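Local coordinates for glycerate 2-kinase (Pyrococcus horikoshii, PDB 1X3L), which phosphorylates D-glycerate to 2-phosphoglycerate, with ATP as phosphate donor and magnesium as cofactor, and also accepts other nucleotides or pyrophosphate as donors, at residues Y24-N29 against L264-S269; S269-A274 against T423-I428. All coordinates share one frame; numbering follows the deposited sequence.

The two contacts follow one another along the chain: contact 1 joins 24-29 to 264-269, and contact 2 then joins 269-274 to 423-428. Their centres lie about 9 Å apart, and both use helix 268-281, with Ser269 common to the two. This helix follows strand 260-266, an outermost strand of the parallel sheet, and leads to strand 285-290 of the mixed sheet, which also holds 427-435, so the contacts join the two sheet systems. Asn268 ties them together, its ND2 probably bonding to Ser427 O (2.8 Å) and Val425 O (3.0 Å). The junction is therefore held by side-chain polar bonds as well as by apolar packing, near the centre of the molecule.

Contact 1 of 2, residues Y24-N29 against L264-S269; sequences YRAVLN and LIASNS
Val27 and Ile265 form the tight end of this buried contact, where helix 24-29 lies across the end of strand 264-266. The axes of the two elements come within 7.6 Å and run at 133° to each other. Although the CB of Val27 points away from the strand, its CG2 branch still meets Ile265 CD1 at 3.6 Å. Ile265 CD1 also lies 3.7 Å from Val27 CA, so the tip of the isoleucine rests on the helix backbone as well as on its side chain. Ile265 gets there by holding CG1 between its backbone N and its carbonyl carbon (chi1 69°) and then extending fully to CD1.

One residue back on the helix, Ala26 faces the strand directly. Its small CB lets the backbones approach closely, to 6.0 Å between Ala26 CA and Ala266 CA. Ala26 CB meets Ala266 CB at 4.0 Å. An apolar touch on a polar atom brings Ala26 CB to 3.6 Å from Ile265 O.

The other flank is looser and wet. Here the helix and strand are joined through a water that donates to Ala26 O (2.8 Å) and to Ile265 O, the latter bond so short that its exact length is doubtful. The exposed Asn29 belongs to this side of the helix, whereas Val27 is on the dry one.

The setting is a Rossmann-like alpha/beta arrangement, a helix packed on the edge of a parallel sheet of strand order 3-2-1-4-5-6. Leu192 of strand 188-194 touches both Val27 and Ile265, and backbone bonds between Ile265 and Ile193 link that strand to 260-266, an edge strand. Helix 60-70 packs against Tyr24, Val27 (on Ala66) and Leu28 (on Ile70), so helix 23-30 has the sheet edge and a second helix as neighbours.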
ATOM      1  N   TYR A  24      -1.794   9.216   9.248  1.00 29.73           N
ATOM      2  CA  TYR A  24      -1.748  10.521   9.893  1.00 31.69           C
ATOM      3  C   TYR A  24      -0.307  11.049   9.965  1.00 32.66           C
ATOM      4  O   TYR A  24      -0.019  12.154   9.501  1.00 31.68           O
ATOM      5  CB  TYR A  24      -2.345  10.433  11.302  1.00 32.44           C
ATOM      6  CG  TYR A  24      -2.386  11.754  12.027  1.00 35.51           C
ATOM      7  CD1 TYR A  24      -3.386  12.691  11.760  1.00 35.97           C
ATOM      8  CD2 TYR A  24      -1.402  12.086  12.958  1.00 37.21           C
ATOM      9  CE1 TYR A  24      -3.405  13.927  12.400  1.00 36.73           C
ATOM     10  CE2 TYR A  24      -1.409  13.318  13.602  1.00 39.11           C
ATOM     11  CZ  TYR A  24      -2.414  14.233  13.316  1.00 39.46           C
ATOM     12  OH  TYR A  24      -2.414  15.456  13.940  1.00 39.41           O
ATOM     13  N   ARG A  25       0.597  10.260  10.543  1.00 32.61           N
ATOM     14  CA  ARG A  25       1.996  10.668  10.660  1.00 34.08           C
ATOM     15  C   ARG A  25       2.653  10.876   9.299  1.00 33.13           C
ATOM     16  O   ARG A  25       3.426  11.813   9.117  1.00 32.78           O
ATOM     17  CB  ARG A  25       2.805   9.620  11.431  1.00 36.44           C
ATOM     18  CG  ARG A  25       2.415   9.451  12.890  1.00 42.94           C
ATOM     19  CD  ARG A  25       3.125   8.241  13.489  1.00 45.56           C
ATOM     20  NE  ARG A  25       2.702   7.963  14.859  1.00 48.81           N
ATOM     21  CZ  ARG A  25       3.260   8.502  15.938  1.00 51.16           C
ATOM     22  NH1 ARG A  25       4.272   9.351  15.808  1.00 52.19           N
ATOM     23  NH2 ARG A  25       2.805   8.191  17.145  1.00 51.40           N
ATOM     24  N   ALA A  26       2.355   9.994   8.348  1.00 32.22           N
ATOM     25  CA  ALA A  26       2.942  10.097   7.014  1.00 31.14           C
ATOM     26  C   ALA A  26       2.644  11.451   6.376  1.00 31.87           C
ATOM     27  O   ALA A  26       3.518  12.050   5.741  1.00 30.82           O
ATOM     28  CB  ALA A  26       2.432   8.970   6.121  1.00 31.06           C
ATOM     29  N   VAL A  27       1.414  11.935   6.542  1.00 31.20           N
ATOM     30  CA  VAL A  27       1.047  13.228   5.972  1.00 31.14           C
ATOM     31  C   VAL A  27       1.858  14.346   6.619  1.00 32.66           C
ATOM     32  O   VAL A  27       2.380  15.217   5.925  1.00 32.91           O
ATOM     33  CB  VAL A  27      -0.464  13.535   6.149  1.00 31.17           C
ATOM     34  CG1 VAL A  27      -0.755  14.982   5.735  1.00 29.65           C
ATOM     35  CG2 VAL A  27      -1.295  12.571   5.305  1.00 27.20           C
ATOM     36  N   LEU A  28       1.971  14.322   7.944  1.00 33.98           N
ATOM     37  CA  LEU A  28       2.729  15.358   8.643  1.00 35.33           C
ATOM     38  C   LEU A  28       4.222  15.297   8.320  1.00 36.17           C
ATOM     39  O   LEU A  28       4.885  16.332   8.265  1.00 35.07           O
ATOM     40  CB  LEU A  28       2.502  15.264  10.161  1.00 36.57           C
ATOM     41  CG  LEU A  28       1.039  15.479  10.587  1.00 38.33           C
ATOM     42  CD1 LEU A  28       0.944  15.573  12.104  1.00 37.63           C
ATOM     43  CD2 LEU A  28       0.497  16.758   9.941  1.00 39.16           C
ATOM     44  N   ASN A  29       4.755  14.093   8.104  1.00 37.02           N
ATOM     45  CA  ASN A  29       6.172  13.961   7.760  1.00 36.61           C
ATOM     46  C   ASN A  29       6.432  14.580   6.389  1.00 36.75           C
ATOM     47  O   ASN A  29       7.490  15.164   6.148  1.00 37.20           O
ATOM     48  CB  ASN A  29       6.613  12.491   7.696  1.00 37.15           C
ATOM     49  CG  ASN A  29       6.635  11.817   9.054  1.00 38.21           C
ATOM     50  OD1 ASN A  29       6.907  12.451  10.073  1.00 40.56           O
ATOM     51  ND2 ASN A  29       6.373  10.515   9.070  1.00 36.12           N
ATOM     52  N   LEU A 264       4.113  10.369  -3.286  1.00 29.29           N
ATOM     53  CA  LEU A 264       3.908   9.086  -2.632  1.00 30.53           C
ATOM     54  C   LEU A 264       4.478   9.349  -1.237  1.00 29.19           C
ATOM     55  O   LEU A 264       5.684   9.570  -1.092  1.00 28.60           O
ATOM     56  CB  LEU A 264       4.695   7.989  -3.364  1.00 30.70           C
ATOM     57  CG  LEU A 264       4.587   6.550  -2.837  1.00 32.47           C
ATOM     58  CD1 LEU A 264       3.129   6.110  -2.782  1.00 29.21           C
ATOM     59  CD2 LEU A 264       5.398   5.619  -3.741  1.00 32.17           C
ATOM     60  N   ILE A 265       3.622   9.343  -0.219  1.00 27.12           N
ATOM     61  CA  ILE A 265       4.078   9.652   1.138  1.00 25.83           C
ATOM     62  C   ILE A 265       4.172   8.498   2.134  1.00 26.51           C
ATOM     63  O   ILE A 265       4.614   8.682   3.268  1.00 25.61           O
ATOM     64  CB  ILE A 265       3.206  10.762   1.755  1.00 28.00           C
ATOM     65  CG1 ILE A 265       1.793  10.230   2.025  1.00 27.97           C
ATOM     66  CG2 ILE A 265       3.144  11.950   0.797  1.00 24.65           C
ATOM     67  CD1 ILE A 265       0.950  11.142   2.889  1.00 28.98           C
ATOM     68  N   ALA A 266       3.746   7.312   1.725  1.00 26.78           N
ATOM     69  CA  ALA A 266       3.834   6.143   2.595  1.00 25.96           C
ATOM     70  C   ALA A 266       3.952   4.969   1.650  1.00 26.10           C
ATOM     71  O   ALA A 266       3.164   4.842   0.711  1.00 26.95           O
ATOM     72  CB  ALA A 266       2.584   6.016   3.473  1.00 25.51           C
ATOM     73  N   SER A 267       4.947   4.125   1.888  1.00 25.73           N
ATOM     74  CA  SER A 267       5.190   2.974   1.028  1.00 26.19           C
ATOM     75  C   SER A 267       6.177   2.057   1.723  1.00 26.52           C
ATOM     76  O   SER A 267       6.757   2.414   2.743  1.00 26.57           O
ATOM     77  CB  SER A 267       5.806   3.429  -0.293  1.00 26.49           C
ATOM     78  OG  SER A 267       7.108   3.958  -0.068  1.00 24.77           O
ATOM     79  N   ASN A 268       6.375   0.877   1.157  1.00 27.20           N
ATOM     80  CA  ASN A 268       7.303  -0.073   1.737  1.00 27.59           C
ATOM     81  C   ASN A 268       8.703   0.549   1.781  1.00 27.57           C
ATOM     82  O   ASN A 268       9.400   0.454   2.790  1.00 27.54           O
ATOM     83  CB  ASN A 268       7.295  -1.361   0.913  1.00 27.84           C
ATOM     84  CG  ASN A 268       8.048  -2.477   1.586  1.00 29.72           C
ATOM     85  OD1 ASN A 268       9.274  -2.516   1.551  1.00 29.37           O
ATOM     86  ND2 ASN A 268       7.318  -3.386   2.223  1.00 28.71           N
ATOM     87  N   SER A 269       9.100   1.202   0.690  1.00 27.32           N
ATOM     88  CA  SER A 269      10.409   1.846   0.607  1.00 27.56           C
ATOM     89  C   SER A 269      10.593   2.925   1.682  1.00 27.01           C
ATOM     90  O   SER A 269      11.653   3.020   2.311  1.00 24.64           O
ATOM     91  CB  SER A 269      10.605   2.475  -0.774  1.00 28.25           C
ATOM     92  OG  SER A 269      11.835   3.181  -0.831  1.00 29.52           O
TER
HETATM   93  O   HOH W   1       5.548  10.553   4.581  1.00 28.40           O

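Contact 2 of 2, residues S269-A274 against T423-I428; sequences SISCEA and TNVNSI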
ATOM      1  N   SER A 269       9.100   1.202   0.690  1.00 27.32           N
ATOM      2  CA  SER A 269      10.409   1.846   0.607  1.00 27.56           C
ATOM      3  C   SER A 269      10.593   2.925   1.682  1.00 27.01           C
ATOM      4  O   SER A 269      11.653   3.020   2.311  1.00 24.64           O
ATOM      5  CB  SER A 269      10.605   2.475  -0.774  1.00 28.25           C
ATOM      6  OG  SER A 269      11.835   3.181  -0.831  1.00 29.52           O
ATOM      7  N   ILE A 270       9.564   3.739   1.888  1.00 26.14           N
ATOM      8  CA  ILE A 270       9.642   4.792   2.893  1.00 26.56           C
ATOM      9  C   ILE A 270       9.782   4.181   4.286  1.00 27.12           C
ATOM     10  O   ILE A 270      10.492   4.720   5.142  1.00 28.07           O
ATOM     11  CB  ILE A 270       8.408   5.732   2.806  1.00 26.93           C
ATOM     12  CG1 ILE A 270       8.564   6.651   1.585  1.00 25.44           C
ATOM     13  CG2 ILE A 270       8.272   6.567   4.072  1.00 24.74           C
ATOM     14  CD1 ILE A 270       7.335   7.471   1.270  1.00 24.41           C
ATOM     15  N   SER A 271       9.130   3.044   4.510  1.00 25.50           N
ATOM     16  CA  SER A 271       9.241   2.387   5.807  1.00 26.43           C
ATOM     17  C   SER A 271      10.623   1.742   5.958  1.00 23.46           C
ATOM     18  O   SER A 271      11.195   1.744   7.048  1.00 26.43           O
ATOM     19  CB  SER A 271       8.129   1.344   5.994  1.00 24.29           C
ATOM     20  OG  SER A 271       6.888   1.978   6.282  1.00 24.56           O
ATOM     21  N   CYS A 272      11.163   1.205   4.868  1.00 23.58           N
ATOM     22  CA  CYS A 272      12.490   0.588   4.913  1.00 22.95           C
ATOM     23  C   CYS A 272      13.553   1.655   5.189  1.00 24.29           C
ATOM     24  O   CYS A 272      14.546   1.400   5.872  1.00 25.22           O
ATOM     25  CB  CYS A 272      12.802  -0.118   3.588  1.00 25.06           C
ATOM     26  SG  CYS A 272      11.853  -1.656   3.303  1.00 25.54           S
ATOM     27  N   GLU A 273      13.336   2.854   4.657  1.00 24.20           N
ATOM     28  CA  GLU A 273      14.279   3.943   4.858  1.00 25.67           C
ATOM     29  C   GLU A 273      14.212   4.404   6.313  1.00 25.59           C
ATOM     30  O   GLU A 273      15.234   4.748   6.910  1.00 24.65           O
ATOM     31  CB  GLU A 273      13.971   5.094   3.892  1.00 24.25           C
ATOM     32  CG  GLU A 273      14.115   4.677   2.430  1.00 25.70           C
ATOM     33  CD  GLU A 273      13.695   5.758   1.445  1.00 29.95           C
ATOM     34  OE1 GLU A 273      12.871   6.623   1.811  1.00 31.14           O
ATOM     35  OE2 GLU A 273      14.174   5.729   0.290  1.00 32.30           O
ATOM     36  N   ALA A 274      13.010   4.389   6.884  1.00 24.22           N
ATOM     37  CA  ALA A 274      12.836   4.775   8.279  1.00 24.39           C
ATOM     38  C   ALA A 274      13.613   3.797   9.158  1.00 23.78           C
ATOM     39  O   ALA A 274      14.187   4.186  10.175  1.00 26.12           O
ATOM     40  CB  ALA A 274      11.354   4.764   8.657  1.00 25.19           C
ATOM     41  N   THR A 423      -2.667   0.721   8.885  1.00 35.04           N
ATOM     42  CA  THR A 423      -2.048   0.978   7.588  1.00 32.70           C
ATOM     43  C   THR A 423      -1.672  -0.303   6.851  1.00 31.85           C
ATOM     44  O   THR A 423      -1.957  -1.410   7.319  1.00 31.45           O
ATOM     45  CB  THR A 423      -0.788   1.857   7.740  1.00 32.82           C
ATOM     46  OG1 THR A 423      -0.272   2.174   6.440  1.00 33.74           O
ATOM     47  CG2 THR A 423       0.278   1.133   8.562  1.00 31.44           C
ATOM     48  N   ASN A 424      -1.042  -0.148   5.691  1.00 30.16           N
ATOM     49  CA  ASN A 424      -0.621  -1.291   4.896  1.00 29.85           C
ATOM     50  C   ASN A 424       0.324  -0.923   3.763  1.00 30.15           C
ATOM     51  O   ASN A 424      -0.088  -0.357   2.748  1.00 28.49           O
ATOM     52  CB  ASN A 424      -1.842  -2.025   4.322  1.00 32.81           C
ATOM     53  CG  ASN A 424      -1.457  -3.187   3.415  1.00 34.25           C
ATOM     54  OD1 ASN A 424      -0.364  -3.743   3.524  1.00 31.76           O
ATOM     55  ND2 ASN A 424      -2.365  -3.567   2.524  1.00 35.01           N
ATOM     56  N   VAL A 425       1.603  -1.232   3.952  1.00 28.51           N
ATOM     57  CA  VAL A 425       2.604  -0.982   2.927  1.00 28.17           C
ATOM     58  C   VAL A 425       3.354  -2.290   2.711  1.00 27.62           C
ATOM     59  O   VAL A 425       4.536  -2.304   2.378  1.00 26.53           O
ATOM     60  CB  VAL A 425       3.585   0.150   3.324  1.00 27.92           C
ATOM     61  CG1 VAL A 425       2.824   1.473   3.408  1.00 28.28           C
ATOM     62  CG2 VAL A 425       4.257  -0.166   4.644  1.00 25.14           C
ATOM     63  N   ASN A 426       2.630  -3.387   2.915  1.00 26.78           N
ATOM     64  CA  ASN A 426       3.095  -4.768   2.750  1.00 26.78           C
ATOM     65  C   ASN A 426       4.142  -5.182   3.802  1.00 27.37           C
ATOM     66  O   ASN A 426       4.166  -4.687   4.922  1.00 27.86           O
ATOM     67  CB  ASN A 426       3.685  -4.908   1.347  1.00 27.97           C
ATOM     68  CG  ASN A 426       2.574  -4.874   0.330  1.00 32.35           C
ATOM     69  OD1 ASN A 426       1.526  -5.493   0.493  1.00 31.79           O
ATOM     70  ND2 ASN A 426       2.820  -4.119  -0.755  1.00 31.51           N
ATOM     71  N   SER A 427       5.008  -6.131   3.458  1.00 26.99           N
ATOM     72  CA  SER A 427       5.933  -6.684   4.445  1.00 27.29           C
ATOM     73  C   SER A 427       7.395  -6.286   4.394  1.00 27.04           C
ATOM     74  O   SER A 427       7.918  -5.887   3.354  1.00 26.36           O
ATOM     75  CB  SER A 427       5.846  -8.210   4.414  1.00 24.41           C
ATOM     76  OG  SER A 427       4.525  -8.644   4.685  1.00 27.79           O
ATOM     77  N   ILE A 428       8.052  -6.434   5.542  1.00 26.30           N
ATOM     78  CA  ILE A 428       9.463  -6.116   5.673  1.00 25.04           C
ATOM     79  C   ILE A 428      10.175  -7.151   6.527  1.00 25.88           C
ATOM     80  O   ILE A 428       9.629  -7.630   7.530  1.00 25.30           O
ATOM     81  CB  ILE A 428       9.680  -4.746   6.341  1.00 26.81           C
ATOM     82  CG1 ILE A 428       8.990  -3.653   5.530  1.00 25.43           C
ATOM     83  CG2 ILE A 428      11.179  -4.472   6.484  1.00 25.36           C
ATOM     84  CD1 ILE A 428       8.981  -2.288   6.210  1.00 25.92           C
TER
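Ser271 and Cys272 present one face of helix 268-281 to the loop and strand start of 423-428, an alpha/beta packing whose loop is shaped by an Asx turn. Thr423 anchors the segment's beginning through OG1 to Ala21 O. Asn424 then makes the turn: its OD1 accepts from Asn426 N at 3.1 Å, with an N-H...O angle of 158° and the donor above the carbonyl plane.

Val425, inside that turn, points toward the helix. With CG1 anti to the carbonyl carbon (chi1 -66°), CG2 falls between the backbone N and the carbonyl carbon, where it touches Ser271 OG at 3.8 Å. This is a van der Waals contact, since the hydroxyl is hydrogen-bonded to Ala17 O. The Val425 side chain is about 12 Å from that of Lys58, which probably binds the substrate, as in related enzymes.

Asn426 takes a positive phi (68°), turning the chain toward the strand. Ser427 next enters the mixed sheet, its OG bonded to Glu329 and Asn344, while its backbone pairs with Gly328.

Ile428 gives the largest share of the surface buried here, beside Phe365 and Val325 of the adjacent strands. Its CG1 and CD1 both approach Cys272 SG, at 4.1 Å each, and the CD1 methyl presses closer still on Ser271 CB, at 3.7 Å.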